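Local atomic coordinates of Mab-21 domain-containing protein (Tribolium castaneum, PDB entry 7LT2), a protein that senses double-stranded RNA in the cytoplasm and in response makes cyclic GMP-AMP from ATP and GTP as an innate immune signal. Residues E70-I75 / D191-A196. Numbering follows the deposited sequence.
Sequences EFDLDI and DVDLVA
F71, L73 and I75 are laced to D191, D193 and V195 by five backbone hydrogen bonds, the parallel-strand ladder at the heart of a nucleotidyltransferase fold. L73 is gripped from both ends: its N donates to D193 O at 2.8 Å, while its O accepts V195 N at 3.0 Å in an almost straight bond (170°). The ladder carries E70, D72 and D193 on one face of the sheet, consistent with the acidic triad that holds the catalytic magnesium in related nucleotidyltransferases. Two waters stand between these carboxylates in this metal-free site. One donates to E70 OE1 and D193 OD1, the other to D72 OD1 (2.7 Å) and D193 OD2 (2.6 Å). The D72 and D193 carboxylate planes lie only 16° apart, and T178 OG1 also hydrogen-bonds D193 OD1. Deeper along this face, V195 CB packs against D74 OD1.

The other face is greasy. Helix 18-42 packs on F71, V192 and L194, helix 131-147 on I75 and L194. With CG wedged between its backbone N and carbonyl carbon (chi1 68°), F71 lies alongside V192, whose methyls divide the ring: V192 CG1 sits over the ring face, 4.3 Å from the F71 centroid, while V192 CG2 meets F71 CE1 at 3.5 Å.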
loop_
_atom_site.group_PDB
_atom_site.type_symbol
_atom_site.label_atom_id
_atom_site.label_comp_id
_atom_site.label_asym_id
_atom_site.label_seq_id
_atom_site.Cartn_x
_atom_site.Cartn_y
_atom_site.Cartn_z
ATOM N N GLU A 70 -9.528 -1.821 3.111
ATOM C CA GLU A 70 -9.114 -0.494 2.661
ATOM C C GLU A 70 -7.971 -0.611 1.664
ATOM O O GLU A 70 -7.276 -1.626 1.606
ATOM C CB GLU A 70 -8.682 0.385 3.839
ATOM C CG GLU A 70 -7.511 -0.188 4.622
ATOM C CD GLU A 70 -6.967 0.785 5.647
ATOM O OE1 GLU A 70 -6.787 1.973 5.300
ATOM O OE2 GLU A 70 -6.716 0.361 6.794
ATOM N N PHE A 71 -7.785 0.452 0.879
ATOM C CA PHE A 71 -6.554 0.638 0.123
ATOM C C PHE A 71 -6.317 2.131 -0.064
ATOM O O PHE A 71 -7.158 2.967 0.279
ATOM C CB PHE A 71 -6.568 -0.106 -1.227
ATOM C CG PHE A 71 -7.545 0.434 -2.241
ATOM C CD1 PHE A 71 -8.851 -0.025 -2.273
ATOM C CD2 PHE A 71 -7.141 1.358 -3.192
ATOM C CE1 PHE A 71 -9.748 0.446 -3.219
ATOM C CE2 PHE A 71 -8.034 1.839 -4.139
ATOM C CZ PHE A 71 -9.339 1.382 -4.149
ATOM N N ASP A 72 -5.140 2.453 -0.591
ATOM C CA ASP A 72 -4.728 3.830 -0.839
ATOM C C ASP A 72 -4.873 4.170 -2.315
ATOM O O ASP A 72 -4.335 3.466 -3.175
ATOM C CB ASP A 72 -3.274 4.054 -0.425
ATOM C CG ASP A 72 -3.099 4.211 1.066
ATOM O OD1 ASP A 72 -4.106 4.174 1.810
ATOM O OD2 ASP A 72 -1.935 4.371 1.489
ATOM N N LEU A 73 -5.567 5.267 -2.607
ATOM C CA LEU A 73 -5.512 5.856 -3.941
ATOM C C LEU A 73 -4.368 6.859 -3.944
ATOM O O LEU A 73 -4.511 7.982 -3.456
ATOM C CB LEU A 73 -6.831 6.520 -4.319
ATOM C CG LEU A 73 -6.869 6.964 -5.789
ATOM C CD1 LEU A 73 -6.880 5.746 -6.701
ATOM C CD2 LEU A 73 -8.075 7.849 -6.041
ATOM N N ASP A 74 -3.220 6.446 -4.476
ATOM C CA ASP A 74 -2.076 7.341 -4.616
ATOM C C ASP A 74 -2.294 8.181 -5.866
ATOM O O ASP A 74 -2.158 7.696 -6.994
ATOM C CB ASP A 74 -0.775 6.548 -4.681
ATOM C CG ASP A 74 -0.426 5.900 -3.360
ATOM O OD1 ASP A 74 -0.759 6.476 -2.297
ATOM O OD2 ASP A 74 0.166 4.804 -3.378
ATOM N N ILE A 75 -2.657 9.445 -5.661
ATOM C CA ILE A 75 -2.956 10.375 -6.744
ATOM C C ILE A 75 -1.638 11.024 -7.153
ATOM O O ILE A 75 -1.061 11.802 -6.389
ATOM C CB ILE A 75 -3.988 11.419 -6.299
ATOM C CG1 ILE A 75 -5.280 10.730 -5.852
ATOM C CG2 ILE A 75 -4.272 12.427 -7.420
ATOM C CD1 ILE A 75 -6.244 11.636 -5.104
ATOM N N ASP A 191 -12.954 1.000 2.087
ATOM C CA ASP A 191 -12.497 2.361 2.352
ATOM C C ASP A 191 -11.315 2.683 1.450
ATOM O O ASP A 191 -10.483 1.821 1.162
ATOM C CB ASP A 191 -12.057 2.530 3.812
ATOM C CG ASP A 191 -13.209 2.487 4.796
ATOM O OD1 ASP A 191 -14.370 2.667 4.383
ATOM O OD2 ASP A 191 -12.940 2.294 6.005
ATOM N N VAL A 192 -11.230 3.942 1.010
ATOM C CA VAL A 192 -10.136 4.394 0.152
ATOM C C VAL A 192 -9.585 5.704 0.699
ATOM O O VAL A 192 -10.335 6.667 0.882
ATOM C CB VAL A 192 -10.592 4.583 -1.310
ATOM C CG1 VAL A 192 -9.409 4.944 -2.196
ATOM C CG2 VAL A 192 -11.276 3.320 -1.829
ATOM N N ASP A 193 -8.276 5.746 0.943
ATOM C CA ASP A 193 -7.604 6.972 1.362
ATOM C C ASP A 193 -7.060 7.708 0.140
ATOM O O ASP A 193 -6.427 7.103 -0.730
ATOM C CB ASP A 193 -6.475 6.668 2.348
ATOM C CG ASP A 193 -6.986 6.364 3.747
ATOM O OD1 ASP A 193 -8.216 6.230 3.925
ATOM O OD2 ASP A 193 -6.150 6.262 4.670
ATOM N N LEU A 194 -7.297 9.017 0.083
ATOM C CA LEU A 194 -6.937 9.823 -1.085
ATOM C C LEU A 194 -5.626 10.536 -0.772
ATOM O O LEU A 194 -5.612 11.553 -0.079
ATOM C CB LEU A 194 -8.056 10.800 -1.423
ATOM C CG LEU A 194 -9.463 10.201 -1.504
ATOM C CD1 LEU A 194 -10.491 11.297 -1.757
ATOM C CD2 LEU A 194 -9.539 9.130 -2.580
ATOM N N VAL A 195 -4.523 9.993 -1.283
ATOM C CA VAL A 195 -3.173 10.392 -0.888
ATOM C C VAL A 195 -2.533 11.183 -2.026
ATOM O O VAL A 195 -2.297 10.643 -3.114
ATOM C CB VAL A 195 -2.316 9.168 -0.532
ATOM C CG1 VAL A 195 -0.949 9.601 -0.029
ATOM C CG2 VAL A 195 -3.037 8.286 0.493
ATOM N N ALA A 196 -2.209 12.451 -1.759
ATOM C CA ALA A 196 -1.566 13.307 -2.750
ATOM C C ALA A 196 -0.074 13.000 -2.816
ATOM O O ALA A 196 0.643 13.182 -1.827
ATOM C CB ALA A 196 -1.792 14.776 -2.396
HETATM O O HOH W 1 -8.659 3.811 5.229
HETATM O O HOH W 2 -3.868 4.995 4.361
#